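Local coordinates for lipoate-protein ligase, putative (PDB 1VQZ), which belongs to the lipoate-protein ligase A/B family, with a catalytic domain related to class II tRNA synthetases and a smaller C-terminal domain, at residues F113-L124 against F209-E220. Residues are numbered along the deposited sequence; the frame is centred on the assembly and turned at random.
With EDO (1,2-ethanediol), chain E.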
loop_
_atom_site.group_PDB
_atom_site.type_symbol
_atom_site.label_atom_id
_atom_site.label_comp_id
_atom_site.label_asym_id
_atom_site.label_seq_id
_atom_site.Cartn_x
_atom_site.Cartn_y
_atom_site.Cartn_z
ATOM N N PHE A 113 13.493 7.008 -8.559
ATOM C CA PHE A 113 13.935 5.590 -8.462
ATOM C C PHE A 113 13.809 4.868 -9.798
ATOM O O PHE A 113 14.584 3.960 -10.127
ATOM C CB PHE A 113 13.078 4.904 -7.394
ATOM C CG PHE A 113 13.293 3.408 -7.240
ATOM C CD1 PHE A 113 14.514 2.891 -6.859
ATOM C CD2 PHE A 113 12.221 2.515 -7.449
ATOM C CE1 PHE A 113 14.683 1.492 -6.666
ATOM C CE2 PHE A 113 12.368 1.133 -7.274
ATOM C CZ PHE A 113 13.595 0.605 -6.876
ATOM N N SER A 114 12.843 5.318 -10.582
ATOM C CA SER A 114 12.457 4.636 -11.804
ATOM C C SER A 114 13.608 4.620 -12.826
ATOM O O SER A 114 13.751 3.677 -13.578
ATOM C CB SER A 114 11.227 5.340 -12.383
ATOM O OG SER A 114 11.615 6.520 -13.092
ATOM N N THR A 115 14.423 5.678 -12.847
ATOM C CA THR A 115 15.568 5.729 -13.740
ATOM C C THR A 115 16.610 4.664 -13.394
ATOM O O THR A 115 17.029 3.908 -14.294
ATOM C CB THR A 115 16.180 7.160 -13.859
ATOM O OG1 THR A 115 15.376 7.914 -14.772
ATOM C CG2 THR A 115 17.586 7.115 -14.414
ATOM N N PRO A 116 17.057 4.626 -12.123
ATOM C CA PRO A 116 17.867 3.509 -11.625
ATOM C C PRO A 116 17.310 2.117 -11.971
ATOM O O PRO A 116 18.085 1.258 -12.416
ATOM C CB PRO A 116 17.908 3.745 -10.118
ATOM C CG PRO A 116 17.791 5.204 -9.972
ATOM C CD PRO A 116 16.874 5.657 -11.075
ATOM N N VAL A 117 16.000 1.902 -11.834
ATOM C CA VAL A 117 15.433 0.604 -12.244
ATOM C C VAL A 117 15.615 0.381 -13.743
ATOM O O VAL A 117 16.137 -0.651 -14.123
ATOM C CB VAL A 117 13.985 0.431 -11.829
ATOM C CG1 VAL A 117 13.460 -0.949 -12.239
ATOM C CG2 VAL A 117 13.864 0.587 -10.302
ATOM N N ILE A 118 15.252 1.381 -14.564
ATOM C CA ILE A 118 15.280 1.287 -16.042
ATOM C C ILE A 118 16.682 0.986 -16.519
ATOM O O ILE A 118 16.886 0.181 -17.447
ATOM C CB ILE A 118 14.807 2.619 -16.736
ATOM C CG1 ILE A 118 13.325 2.938 -16.487
ATOM C CG2 ILE A 118 15.063 2.604 -18.252
ATOM C CD1 ILE A 118 12.406 1.761 -16.444
ATOM N N ASN A 119 17.637 1.663 -15.903
ATOM C CA ASN A 119 19.030 1.576 -16.284
ATOM C C ASN A 119 19.683 0.260 -15.848
ATOM O O ASN A 119 20.408 -0.350 -16.646
ATOM C CB ASN A 119 19.802 2.772 -15.729
ATOM C CG ASN A 119 19.530 4.078 -16.509
ATOM O OD1 ASN A 119 18.945 4.073 -17.594
ATOM N ND2 ASN A 119 19.972 5.194 -15.949
ATOM N N THR A 120 19.438 -0.152 -14.604
ATOM C CA THR A 120 19.797 -1.509 -14.111
ATOM C C THR A 120 19.300 -2.562 -15.121
ATOM O O THR A 120 20.081 -3.373 -15.610
ATOM C CB THR A 120 19.220 -1.790 -12.686
ATOM O OG1 THR A 120 19.690 -0.804 -11.753
ATOM C CG2 THR A 120 19.603 -3.202 -12.144
ATOM N N LEU A 121 18.024 -2.488 -15.500
ATOM C CA LEU A 121 17.453 -3.420 -16.490
ATOM C C LEU A 121 18.092 -3.278 -17.879
ATOM O O LEU A 121 18.349 -4.295 -18.549
ATOM C CB LEU A 121 15.925 -3.265 -16.580
ATOM C CG LEU A 121 15.178 -3.817 -15.348
ATOM C CD1 LEU A 121 13.737 -3.417 -15.368
ATOM C CD2 LEU A 121 15.284 -5.328 -15.237
ATOM N N ALA A 122 18.392 -2.044 -18.307
ATOM C CA ALA A 122 19.047 -1.870 -19.598
ATOM C C ALA A 122 20.441 -2.480 -19.612
ATOM O O ALA A 122 20.863 -2.991 -20.643
ATOM C CB ALA A 122 19.098 -0.383 -20.023
ATOM N N GLN A 123 21.174 -2.391 -18.509
ATOM C CA GLN A 123 22.455 -3.118 -18.378
ATOM C C GLN A 123 22.255 -4.629 -18.615
ATOM O O GLN A 123 23.139 -5.309 -19.129
ATOM C CB GLN A 123 23.032 -2.950 -16.957
ATOM C CG GLN A 123 24.476 -3.500 -16.748
ATOM C CD GLN A 123 24.647 -4.542 -15.600
ATOM O OE1 GLN A 123 23.909 -5.525 -15.539
ATOM N NE2 GLN A 123 25.660 -4.344 -14.731
ATOM N N LEU A 124 21.109 -5.140 -18.175
ATOM C CA LEU A 124 20.806 -6.554 -18.247
ATOM C C LEU A 124 20.187 -6.986 -19.582
ATOM O O LEU A 124 19.848 -8.145 -19.753
ATOM C CB LEU A 124 19.928 -6.923 -17.047
ATOM C CG LEU A 124 20.589 -6.709 -15.667
ATOM C CD1 LEU A 124 19.620 -6.955 -14.497
ATOM C CD2 LEU A 124 21.850 -7.576 -15.495
ATOM N N PHE A 209 19.718 -9.204 -8.356
ATOM C CA PHE A 209 19.006 -8.050 -8.877
ATOM C C PHE A 209 18.920 -6.908 -7.817
ATOM O O PHE A 209 19.199 -5.738 -8.110
ATOM C CB PHE A 209 17.605 -8.467 -9.349
ATOM C CG PHE A 209 16.838 -7.334 -9.998
ATOM C CD1 PHE A 209 17.270 -6.803 -11.202
ATOM C CD2 PHE A 209 15.755 -6.760 -9.376
ATOM C CE1 PHE A 209 16.594 -5.720 -11.815
ATOM C CE2 PHE A 209 15.067 -5.695 -9.977
ATOM C CZ PHE A 209 15.499 -5.173 -11.204
ATOM N N ARG A 210 18.523 -7.277 -6.608
ATOM C CA ARG A 210 18.472 -6.355 -5.457
ATOM C C ARG A 210 19.810 -5.614 -5.249
ATOM O O ARG A 210 19.853 -4.386 -5.092
ATOM C CB ARG A 210 18.124 -7.164 -4.218
ATOM C CG ARG A 210 18.144 -6.395 -2.886
ATOM C CD ARG A 210 18.170 -7.337 -1.698
ATOM N NE ARG A 210 19.453 -8.041 -1.668
ATOM C CZ ARG A 210 19.717 -9.165 -0.999
ATOM N NH1 ARG A 210 18.815 -9.723 -0.250
ATOM N NH2 ARG A 210 20.916 -9.720 -1.060
ATOM N N ASP A 211 20.893 -6.373 -5.245
ATOM C CA ASP A 211 22.202 -5.809 -5.041
ATOM C C ASP A 211 22.658 -4.924 -6.206
ATOM O O ASP A 211 23.320 -3.920 -5.962
ATOM C CB ASP A 211 23.188 -6.921 -4.724
ATOM C CG ASP A 211 22.907 -7.564 -3.352
ATOM O OD1 ASP A 211 22.041 -7.049 -2.619
ATOM O OD2 ASP A 211 23.572 -8.549 -2.970
ATOM N N LEU A 212 22.301 -5.276 -7.452
ATOM C CA LEU A 212 22.585 -4.391 -8.606
ATOM C C LEU A 212 21.828 -3.086 -8.486
ATOM O O LEU A 212 22.360 -2.029 -8.763
ATOM C CB LEU A 212 22.205 -5.046 -9.932
ATOM C CG LEU A 212 23.159 -6.059 -10.528
ATOM C CD1 LEU A 212 22.447 -6.926 -11.642
ATOM C CD2 LEU A 212 24.429 -5.454 -11.074
ATOM N N LEU A 213 20.576 -3.148 -8.053
ATOM C CA LEU A 213 19.815 -1.909 -7.815
ATOM C C LEU A 213 20.451 -1.021 -6.745
ATOM O O LEU A 213 20.576 0.192 -6.936
ATOM C CB LEU A 213 18.382 -2.208 -7.398
ATOM C CG LEU A 213 17.319 -2.404 -8.433
ATOM C CD1 LEU A 213 15.993 -2.517 -7.682
ATOM C CD2 LEU A 213 17.305 -1.224 -9.438
ATOM N N LEU A 214 20.826 -1.620 -5.621
ATOM C CA LEU A 214 21.450 -0.873 -4.533
ATOM C C LEU A 214 22.759 -0.310 -5.051
ATOM O O LEU A 214 23.050 0.881 -4.836
ATOM C CB LEU A 214 21.679 -1.753 -3.291
ATOM C CG LEU A 214 22.301 -1.009 -2.092
ATOM C CD1 LEU A 214 21.354 0.092 -1.584
ATOM C CD2 LEU A 214 22.658 -1.932 -0.931
ATOM N N GLU A 215 23.544 -1.128 -5.749
ATOM C CA GLU A 215 24.826 -0.636 -6.326
ATOM C C GLU A 215 24.567 0.562 -7.266
ATOM O O GLU A 215 25.278 1.586 -7.232
ATOM C CB GLU A 215 25.613 -1.759 -7.050
ATOM C CG GLU A 215 26.547 -2.604 -6.126
ATOM C CD GLU A 215 27.616 -1.760 -5.326
ATOM O OE1 GLU A 215 28.429 -1.034 -5.977
ATOM O OE2 GLU A 215 27.638 -1.830 -4.056
ATOM N N TYR A 216 23.523 0.469 -8.086
ATOM C CA TYR A 216 23.160 1.630 -8.879
ATOM C C TYR A 216 22.832 2.863 -8.038
ATOM O O TYR A 216 23.274 3.985 -8.370
ATOM C CB TYR A 216 21.985 1.334 -9.808
ATOM C CG TYR A 216 21.816 2.398 -10.869
ATOM C CD1 TYR A 216 21.181 3.612 -10.575
ATOM C CD2 TYR A 216 22.328 2.221 -12.148
ATOM C CE1 TYR A 216 21.038 4.615 -11.545
ATOM C CE2 TYR A 216 22.182 3.228 -13.132
ATOM C CZ TYR A 216 21.538 4.416 -12.813
ATOM O OH TYR A 216 21.374 5.379 -13.775
HETATM N N MSE A 217 22.061 2.668 -6.966
HETATM C CA MSE A 217 21.618 3.796 -6.134
HETATM C C MSE A 217 22.819 4.511 -5.535
HETATM O O MSE A 217 22.879 5.759 -5.530
HETATM C CB MSE A 217 20.631 3.329 -5.061
HETATM C CG MSE A 217 19.222 3.079 -5.650
HETATM SE SE MSE A 217 18.261 4.764 -6.247
HETATM C CE MSE A 217 17.872 5.498 -4.494
ATOM N N LYS A 218 23.793 3.704 -5.102
ATOM C CA LYS A 218 25.025 4.177 -4.493
ATOM C C LYS A 218 25.856 5.015 -5.473
ATOM O O LYS A 218 26.528 5.991 -5.087
ATOM C CB LYS A 218 25.841 2.989 -3.912
ATOM C CG LYS A 218 25.274 2.529 -2.572
ATOM C CD LYS A 218 25.591 1.110 -2.165
ATOM C CE LYS A 218 26.810 1.002 -1.300
ATOM N NZ LYS A 218 27.005 -0.381 -0.805
ATOM N N LYS A 219 25.748 4.662 -6.745
ATOM C CA LYS A 219 26.507 5.302 -7.792
ATOM C C LYS A 219 25.833 6.633 -8.104
ATOM O O LYS A 219 26.486 7.655 -8.228
ATOM C CB LYS A 219 26.552 4.384 -9.024
ATOM C CG LYS A 219 27.886 4.392 -9.731
ATOM N N GLU A 220 24.505 6.595 -8.173
ATOM C CA GLU A 220 23.657 7.785 -8.353
ATOM C C GLU A 220 23.813 8.775 -7.173
ATOM O O GLU A 220 23.945 9.992 -7.380
ATOM C CB GLU A 220 22.209 7.316 -8.547
ATOM C CG GLU A 220 21.217 8.338 -9.098
ATOM C CD GLU A 220 21.291 8.490 -10.615
ATOM O OE1 GLU A 220 22.355 8.902 -11.112
ATOM O OE2 GLU A 220 20.277 8.211 -11.299
HETATM C C1 EDO E . 25.055 -4.156 -2.391
HETATM O O1 EDO E . 25.690 -4.321 -3.649
HETATM C C2 EDO E . 25.786 -4.959 -1.325
HETATM O O2 EDO E . 25.319 -4.556 -0.016
#
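Y216 lays its ring across P116 at about a right angle, with P116 CB 3.3 Å from Y216 CD1, where two helices pack on the large mixed sheet of the ligase's catalytic domain. The helical segments 113-123 and 209-220 run at 122° to each other, with a closest axis approach of 9.6 Å, and mesh knobs-into-holes: T120 sits among F209, L212, L213 and Y216, while L213 fills the hole lined by F113, P116, V117 and T120. This is the tight part. L213 CD2 comes 3.4 Å from T120 OG1, and its CD1 approaches F113 CZ obliquely. F113 also stacks on Y96 and meets F44, both on strands of the sheet, while L213 rests on L46, so the meshed residues continue into the sheet. M217 SE lies at the F113 ring edge and 3.8 Å from P116 CG. Toward the other end, F209 takes L121 CD2 against its CE1 at 3.7 Å.

The solvent side is looser. Q123 and E220 only graze the partner helix, and L124 CD2 meets L212 CD1 at 4.0 Å. The exception is N119, whose ND2 gives Y216 OH a nearly straight hydrogen bond (2.6 Å, 167°) lying in the amide plane and fixing the far end of the ring.

Back in the tight part, T120 has OG1 anti to its carbonyl carbon (chi1 -58°), which turns the hydroxyl back along its own helix. There T120 OG1 donates to P116 O at 2.7 Å, from the carbonyl face opposite T120 N, and that same P116 O sits over the centre of the Y216 ring.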